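Nucleocapsid (Crimean-congo hemorrhagic fever virus, PDB 4AKL) binds single- and double-stranded RNA, probably packages the viral genome, and probably also cuts double-stranded DNA without sequence preference. Local coordinates at residues A317-F330 and A347-L359. Sequence-based numbering, arbitrary orientation.
Sequences AGVTPETFPTVSQF and ALLSTPMKWGKKL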
ATOM      1  N   ALA A 317      13.551  13.473  -3.969  1.00 29.96           N
ATOM      2  CA  ALA A 317      13.998  14.135  -5.165  1.00 30.59           C
ATOM      3  C   ALA A 317      14.308  15.629  -4.973  1.00 31.62           C
ATOM      4  O   ALA A 317      14.738  16.261  -5.908  1.00 32.18           O
ATOM      5  CB  ALA A 317      12.971  13.954  -6.333  1.00 29.69           C
ATOM      6  N   GLY A 318      14.093  16.163  -3.786  1.00 32.42           N
ATOM      7  CA  GLY A 318      14.372  17.572  -3.503  1.00 33.96           C
ATOM      8  C   GLY A 318      13.350  18.489  -4.116  1.00 34.16           C
ATOM      9  O   GLY A 318      13.681  19.621  -4.429  1.00 35.54           O
ATOM     10  N   VAL A 319      12.102  18.019  -4.283  1.00 33.19           N
ATOM     11  CA  VAL A 319      11.046  18.845  -4.855  1.00 33.38           C
ATOM     12  C   VAL A 319      10.531  19.865  -3.808  1.00 35.00           C
ATOM     13  O   VAL A 319      10.415  19.552  -2.651  1.00 35.12           O
ATOM     14  CB  VAL A 319       9.900  17.996  -5.396  1.00 32.45           C
ATOM     15  CG1 VAL A 319       8.780  18.870  -5.888  1.00 31.60           C
ATOM     16  CG2 VAL A 319      10.430  17.036  -6.514  1.00 30.06           C
ATOM     17  N   THR A 320      10.231  21.084  -4.239  1.00 36.30           N
ATOM     18  CA  THR A 320       9.760  22.116  -3.307  1.00 37.65           C
ATOM     19  C   THR A 320       8.363  22.506  -3.726  1.00 37.87           C
ATOM     20  O   THR A 320       7.920  22.147  -4.835  1.00 37.60           O
ATOM     21  CB  THR A 320      10.660  23.346  -3.320  1.00 39.04           C
ATOM     22  OG1 THR A 320      10.417  24.112  -4.516  1.00 40.06           O
ATOM     23  CG2 THR A 320      12.153  22.951  -3.211  1.00 38.27           C
ATOM     24  N   PRO A 321       7.645  23.233  -2.861  1.00 39.16           N
ATOM     25  CA  PRO A 321       6.363  23.758  -3.298  1.00 39.68           C
ATOM     26  C   PRO A 321       6.513  24.575  -4.580  1.00 40.45           C
ATOM     27  O   PRO A 321       5.614  24.552  -5.426  1.00 40.03           O
ATOM     28  CB  PRO A 321       5.935  24.628  -2.121  1.00 41.21           C
ATOM     29  CG  PRO A 321       6.532  23.897  -0.940  1.00 41.16           C
ATOM     30  CD  PRO A 321       7.849  23.417  -1.410  1.00 39.87           C
ATOM     31  N   GLU A 322       7.653  25.259  -4.743  1.00 41.55           N
ATOM     32  CA  GLU A 322       7.835  26.107  -5.925  1.00 43.02           C
ATOM     33  C   GLU A 322       8.162  25.327  -7.209  1.00 41.23           C
ATOM     34  O   GLU A 322       7.762  25.744  -8.260  1.00 42.24           O
ATOM     35  CB  GLU A 322       8.849  27.245  -5.651  1.00 45.02           C
ATOM     36  CG  GLU A 322       8.320  28.310  -4.644  1.00 48.62           C
ATOM     37  CD  GLU A 322       8.255  27.777  -3.194  1.00 51.21           C
ATOM     38  OE1 GLU A 322       9.112  26.918  -2.802  1.00 52.86           O
ATOM     39  OE2 GLU A 322       7.336  28.185  -2.447  1.00 54.27           O
ATOM     40  N   THR A 323       8.874  24.211  -7.128  1.00 39.75           N
ATOM     41  CA  THR A 323       9.147  23.400  -8.326  1.00 38.08           C
ATOM     42  C   THR A 323       8.109  22.313  -8.561  1.00 36.81           C
ATOM     43  O   THR A 323       8.110  21.676  -9.628  1.00 35.41           O
ATOM     44  CB  THR A 323      10.529  22.747  -8.246  1.00 37.74           C
ATOM     45  OG1 THR A 323      10.624  21.982  -7.053  1.00 36.34           O
ATOM     46  CG2 THR A 323      11.623  23.826  -8.229  1.00 38.89           C
ATOM     47  N   PHE A 324       7.209  22.096  -7.588  1.00 36.24           N
ATOM     48  CA  PHE A 324       6.187  21.019  -7.724  1.00 35.06           C
ATOM     49  C   PHE A 324       5.370  21.090  -8.997  1.00 35.21           C
ATOM     50  O   PHE A 324       5.129  20.063  -9.603  1.00 34.14           O
ATOM     51  CB  PHE A 324       5.238  20.993  -6.514  1.00 35.33           C
ATOM     52  CG  PHE A 324       4.077  20.082  -6.698  1.00 34.71           C
ATOM     53  CD1 PHE A 324       4.204  18.717  -6.468  1.00 34.92           C
ATOM     54  CD2 PHE A 324       2.865  20.566  -7.140  1.00 35.10           C
ATOM     55  CE1 PHE A 324       3.121  17.865  -6.664  1.00 33.59           C
ATOM     56  CE2 PHE A 324       1.787  19.710  -7.327  1.00 34.77           C
ATOM     57  CZ  PHE A 324       1.919  18.395  -7.087  1.00 34.50           C
ATOM     58  N   PRO A 325       4.954  22.309  -9.430  1.00 35.96           N
ATOM     59  CA  PRO A 325       4.130  22.353 -10.640  1.00 36.35           C
ATOM     60  C   PRO A 325       4.781  21.752 -11.917  1.00 35.22           C
ATOM     61  O   PRO A 325       4.060  21.272 -12.809  1.00 34.78           O
ATOM     62  CB  PRO A 325       3.871  23.851 -10.827  1.00 37.80           C
ATOM     63  CG  PRO A 325       4.066  24.428  -9.445  1.00 38.88           C
ATOM     64  CD  PRO A 325       5.208  23.663  -8.918  1.00 37.29           C
ATOM     65  N   THR A 326       6.103  21.762 -11.979  1.00 34.80           N
ATOM     66  CA  THR A 326       6.864  21.090 -13.073  1.00 33.77           C
ATOM     67  C   THR A 326       6.846  19.545 -12.961  1.00 32.69           C
ATOM     68  O   THR A 326       6.909  18.800 -14.004  1.00 31.39           O
ATOM     69  CB  THR A 326       8.315  21.626 -13.139  1.00 34.58           C
ATOM     70  OG1 THR A 326       9.070  21.105 -12.047  1.00 33.53           O
ATOM     71  CG2 THR A 326       8.344  23.185 -13.093  1.00 35.90           C
ATOM     72  N   VAL A 327       6.761  19.020 -11.722  1.00 31.90           N
ATOM     73  CA  VAL A 327       6.627  17.564 -11.560  1.00 30.59           C
ATOM     74  C   VAL A 327       5.249  17.165 -12.076  1.00 30.36           C
ATOM     75  O   VAL A 327       5.083  16.216 -12.827  1.00 28.63           O
ATOM     76  CB  VAL A 327       6.770  17.105 -10.095  1.00 30.50           C
ATOM     77  CG1 VAL A 327       6.556  15.624  -9.995  1.00 27.41           C
ATOM     78  CG2 VAL A 327       8.153  17.484  -9.531  1.00 29.67           C
ATOM     79  N   SER A 328       4.263  17.933 -11.641  1.00 31.38           N
ATOM     80  CA  SER A 328       2.896  17.786 -12.070  1.00 31.51           C
ATOM     81  C   SER A 328       2.789  17.858 -13.592  1.00 31.21           C
ATOM     82  O   SER A 328       2.129  17.049 -14.218  1.00 31.04           O
ATOM     83  CB  SER A 328       2.030  18.840 -11.384  1.00 32.21           C
ATOM     84  OG  SER A 328       0.726  18.899 -11.935  1.00 33.36           O
ATOM     85  N   GLN A 329       3.463  18.815 -14.191  1.00 32.40           N
ATOM     86  CA  GLN A 329       3.392  18.965 -15.640  1.00 32.26           C
ATOM     87  C   GLN A 329       4.010  17.744 -16.338  1.00 31.50           C
ATOM     88  O   GLN A 329       3.435  17.197 -17.300  1.00 30.69           O
ATOM     89  CB  GLN A 329       4.091  20.218 -16.099  1.00 33.71           C
ATOM     90  CG  GLN A 329       3.702  20.611 -17.539  1.00 34.11           C
ATOM     91  CD  GLN A 329       2.336  21.223 -17.559  1.00 35.51           C
ATOM     92  OE1 GLN A 329       1.997  22.031 -16.675  1.00 37.65           O
ATOM     93  NE2 GLN A 329       1.536  20.851 -18.533  1.00 36.49           N
ATOM     94  N   PHE A 330       5.177  17.318 -15.841  1.00 30.80           N
ATOM     95  CA  PHE A 330       5.883  16.152 -16.372  1.00 29.94           C
ATOM     96  C   PHE A 330       4.957  14.908 -16.415  1.00 29.70           C
ATOM     97  O   PHE A 330       4.871  14.210 -17.419  1.00 29.16           O
ATOM     98  CB  PHE A 330       7.120  15.862 -15.504  1.00 29.68           C
ATOM     99  CG  PHE A 330       8.028  14.796 -16.045  1.00 28.62           C
ATOM    100  CD1 PHE A 330       7.810  13.482 -15.766  1.00 28.90           C
ATOM    101  CD2 PHE A 330       9.150  15.133 -16.801  1.00 31.73           C
ATOM    102  CE1 PHE A 330       8.691  12.487 -16.267  1.00 28.08           C
ATOM    103  CE2 PHE A 330      10.007  14.179 -17.276  1.00 30.87           C
ATOM    104  CZ  PHE A 330       9.752  12.835 -17.008  1.00 31.00           C
ATOM    105  N   ALA A 347      14.076  11.324 -20.260  1.00 32.33           N
ATOM    106  CA  ALA A 347      13.601  12.681 -20.045  1.00 32.35           C
ATOM    107  C   ALA A 347      13.983  13.161 -18.626  1.00 31.72           C
ATOM    108  O   ALA A 347      14.294  14.355 -18.437  1.00 32.11           O
ATOM    109  CB  ALA A 347      12.100  12.759 -20.240  1.00 31.71           C
ATOM    110  N   LEU A 348      13.963  12.244 -17.650  1.00 30.29           N
ATOM    111  CA  LEU A 348      14.436  12.589 -16.260  1.00 30.25           C
ATOM    112  C   LEU A 348      15.939  12.915 -16.293  1.00 31.39           C
ATOM    113  O   LEU A 348      16.371  13.862 -15.612  1.00 32.22           O
ATOM    114  CB  LEU A 348      14.150  11.485 -15.259  1.00 29.14           C
ATOM    115  CG  LEU A 348      12.675  11.198 -14.954  1.00 28.33           C
ATOM    116  CD1 LEU A 348      12.526   9.945 -14.094  1.00 25.66           C
ATOM    117  CD2 LEU A 348      12.038  12.410 -14.221  1.00 28.05           C
ATOM    118  N   LEU A 349      16.716  12.185 -17.135  1.00 31.53           N
ATOM    119  CA  LEU A 349      18.161  12.416 -17.239  1.00 32.24           C
ATOM    120  C   LEU A 349      18.537  13.609 -18.039  1.00 33.72           C
ATOM    121  O   LEU A 349      19.671  14.076 -17.909  1.00 34.74           O
ATOM    122  CB  LEU A 349      18.894  11.217 -17.851  1.00 32.17           C
ATOM    123  CG  LEU A 349      18.842   9.938 -17.070  1.00 31.68           C
ATOM    124  CD1 LEU A 349      19.559   8.861 -17.912  1.00 31.75           C
ATOM    125  CD2 LEU A 349      19.443  10.080 -15.638  1.00 29.63           C
ATOM    126  N   SER A 350      17.638  14.117 -18.879  1.00 34.21           N
ATOM    127  CA  SER A 350      17.969  15.308 -19.703  1.00 36.01           C
ATOM    128  C   SER A 350      17.349  16.571 -19.152  1.00 35.65           C
ATOM    129  O   SER A 350      17.822  17.660 -19.455  1.00 36.56           O
ATOM    130  CB  SER A 350      17.577  15.099 -21.166  1.00 36.30           C
ATOM    131  OG  SER A 350      16.188  14.855 -21.290  1.00 37.09           O
ATOM    132  N   THR A 351      16.306  16.454 -18.313  1.00 34.21           N
ATOM    133  CA  THR A 351      15.605  17.663 -17.893  1.00 33.59           C
ATOM    134  C   THR A 351      16.569  18.659 -17.188  1.00 34.63           C
ATOM    135  O   THR A 351      17.472  18.233 -16.470  1.00 35.00           O
ATOM    136  CB  THR A 351      14.384  17.383 -17.017  1.00 32.81           C
ATOM    137  OG1 THR A 351      13.732  18.630 -16.724  1.00 31.28           O
ATOM    138  CG2 THR A 351      14.776  16.695 -15.740  1.00 30.50           C
ATOM    139  N   PRO A 352      16.400  19.981 -17.420  1.00 35.39           N
ATOM    140  CA  PRO A 352      17.217  20.932 -16.675  1.00 36.19           C
ATOM    141  C   PRO A 352      16.890  21.013 -15.209  1.00 35.45           C
ATOM    142  O   PRO A 352      17.728  21.468 -14.441  1.00 36.32           O
ATOM    143  CB  PRO A 352      16.893  22.268 -17.343  1.00 37.48           C
ATOM    144  CG  PRO A 352      16.518  21.900 -18.678  1.00 38.24           C
ATOM    145  CD  PRO A 352      15.670  20.664 -18.483  1.00 35.76           C
ATOM    146  N   MET A 353      15.689  20.593 -14.826  1.00 34.59           N
ATOM    147  CA  MET A 353      15.266  20.622 -13.431  1.00 34.38           C
ATOM    148  C   MET A 353      16.131  19.677 -12.632  1.00 33.86           C
ATOM    149  O   MET A 353      16.265  18.488 -13.025  1.00 32.70           O
ATOM    150  CB  MET A 353      13.824  20.125 -13.305  1.00 33.42           C
ATOM    151  CG  MET A 353      12.776  20.933 -14.066  1.00 34.64           C
ATOM    152  SD  MET A 353      12.748  22.681 -13.748  1.00 38.69           S
ATOM    153  CE  MET A 353      12.497  22.720 -11.958  1.00 33.46           C
ATOM    154  N   LYS A 354      16.723  20.168 -11.524  1.00 34.59           N
ATOM    155  CA  LYS A 354      17.591  19.317 -10.687  1.00 34.42           C
ATOM    156  C   LYS A 354      16.876  18.092 -10.120  1.00 32.91           C
ATOM    157  O   LYS A 354      17.499  17.045  -9.903  1.00 32.33           O
ATOM    158  CB  LYS A 354      18.204  20.138  -9.541  1.00 36.05           C
ATOM    159  CG  LYS A 354      19.386  20.961  -9.958  1.00 38.02           C
ATOM    160  CD  LYS A 354      19.898  21.790  -8.792  1.00 41.00           C
ATOM    161  CE  LYS A 354      21.034  22.746  -9.200  1.00 43.37           C
ATOM    162  NZ  LYS A 354      21.160  23.913  -8.277  1.00 45.91           N
ATOM    163  N   TRP A 355      15.554  18.187  -9.897  1.00 32.15           N
ATOM    164  CA  TRP A 355      14.835  17.048  -9.364  1.00 30.84           C
ATOM    165  C   TRP A 355      14.814  15.843 -10.291  1.00 29.83           C
ATOM    166  O   TRP A 355      14.540  14.734  -9.824  1.00 29.77           O
ATOM    167  CB  TRP A 355      13.384  17.414  -8.932  1.00 30.89           C
ATOM    168  CG  TRP A 355      12.408  17.816 -10.030  1.00 30.15           C
ATOM    169  CD1 TRP A 355      12.004  19.078 -10.297  1.00 30.60           C
ATOM    170  CD2 TRP A 355      11.689  16.953 -10.966  1.00 28.31           C
ATOM    171  NE1 TRP A 355      11.123  19.071 -11.328  1.00 31.68           N
ATOM    172  CE2 TRP A 355      10.904  17.788 -11.761  1.00 28.25           C
ATOM    173  CE3 TRP A 355      11.666  15.581 -11.211  1.00 26.48           C
ATOM    174  CZ2 TRP A 355      10.097  17.314 -12.806  1.00 27.07           C
ATOM    175  CZ3 TRP A 355      10.830  15.087 -12.231  1.00 27.09           C
ATOM    176  CH2 TRP A 355      10.053  15.972 -13.023  1.00 28.42           C
ATOM    177  N   GLY A 356      15.109  16.039 -11.598  1.00 30.21           N
ATOM    178  CA  GLY A 356      15.021  14.967 -12.567  1.00 28.88           C
ATOM    179  C   GLY A 356      15.941  13.825 -12.209  1.00 28.06           C
ATOM    180  O   GLY A 356      15.526  12.699 -12.019  1.00 25.81           O
ATOM    181  N   LYS A 357      17.212  14.149 -12.116  1.00 29.02           N
ATOM    182  CA  LYS A 357      18.224  13.147 -11.875  1.00 29.09           C
ATOM    183  C   LYS A 357      18.068  12.579 -10.503  1.00 28.66           C
ATOM    184  O   LYS A 357      18.331  11.367 -10.317  1.00 28.36           O
ATOM    185  CB  LYS A 357      19.650  13.715 -12.079  1.00 30.74           C
ATOM    186  CG  LYS A 357      20.069  13.690 -13.573  1.00 32.04           C
ATOM    187  CD  LYS A 357      21.421  14.327 -13.826  1.00 34.59           C
ATOM    188  CE  LYS A 357      21.692  14.442 -15.333  1.00 34.99           C
ATOM    189  NZ  LYS A 357      21.116  15.657 -15.930  1.00 33.37           N
ATOM    190  N   LYS A 358      17.649  13.412  -9.545  1.00 28.77           N
ATOM    191  CA  LYS A 358      17.453  12.927  -8.174  1.00 29.34           C
ATOM    192  C   LYS A 358      16.307  11.934  -8.123  1.00 27.86           C
ATOM    193  O   LYS A 358      16.403  11.001  -7.400  1.00 27.55           O
ATOM    194  CB  LYS A 358      17.257  14.076  -7.167  1.00 30.11           C
ATOM    195  CG  LYS A 358      18.464  14.949  -7.035  1.00 34.43           C
ATOM    196  CD  LYS A 358      18.151  16.121  -6.141  1.00 39.02           C
ATOM    197  CE  LYS A 358      19.265  17.134  -6.105  1.00 42.38           C
ATOM    198  NZ  LYS A 358      18.669  18.533  -5.989  1.00 45.28           N
ATOM    199  N   LEU A 359      15.239  12.134  -8.910  1.00 27.26           N
ATOM    200  CA  LEU A 359      14.151  11.149  -8.943  1.00 26.58           C
ATOM    201  C   LEU A 359      14.685   9.872  -9.618  1.00 26.96           C
ATOM    202  O   LEU A 359      14.365   8.763  -9.207  1.00 25.67           O
ATOM    203  CB  LEU A 359      12.928  11.666  -9.732  1.00 26.10           C
ATOM    204  CG  LEU A 359      11.628  10.891  -9.498  1.00 25.80           C
ATOM    205  CD1 LEU A 359      11.062  11.105  -8.044  1.00 23.74           C
ATOM    206  CD2 LEU A 359      10.565  11.251 -10.533  1.00 26.85           C
TER
HETATM  207  O   HOH W   1      16.064  18.842  -6.615  1.00 37.94           O
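Trp355 lays its indole against helix 324-330, where Val327 CG2 sits over one face, 3.8 Å from the centroid of the five-membered ring, a CH-pi contact well suited to a compact branched side chain. At the ring's edge Trp355 NE1 donates to Thr326 OG1 (3.0 Å, 152° at the hydrogen), the acceptor lying slightly tilted from the indole plane. Placed by chi1 74° between its own backbone N and carbonyl carbon, Thr326 OG1 donates in turn to Thr323 O, three residues back, at 2.7 Å. Threonine thus relays the indole N-H to a backbone carbonyl: the bond to Thr323 O orients the hydroxyl, and the bond from NE1 helps hold the ring in place. Met353, its chain bent at chi2 and chi3, brings Met353 CE to within 3.8 Å of Thr326 OG1.

Farther along the helix, Phe330 receives the benzene edge of Trp355 on its face in a T-shaped stack, planes at 83°. The far end of the Phe330 ring packs on Leu348 CD2, 3.6 Å from Phe330 CZ, and on Ala347 CB. Where the Trp355 side chain leaves the backbone, Val319 CG2 touches its CB, while small Ala317 lets the chain pass close to Lys358; a water links Ala317 O to Lys358 NZ. Gly318 readily adopts the positive phi of the Schellman motif ending helix 306-316. The contact packs helix 324-336 against the end of helix 341-350 and the start of helix 355-360, with helix 306-316 behind Val319 and Val327 and helix 385-392 against Leu359.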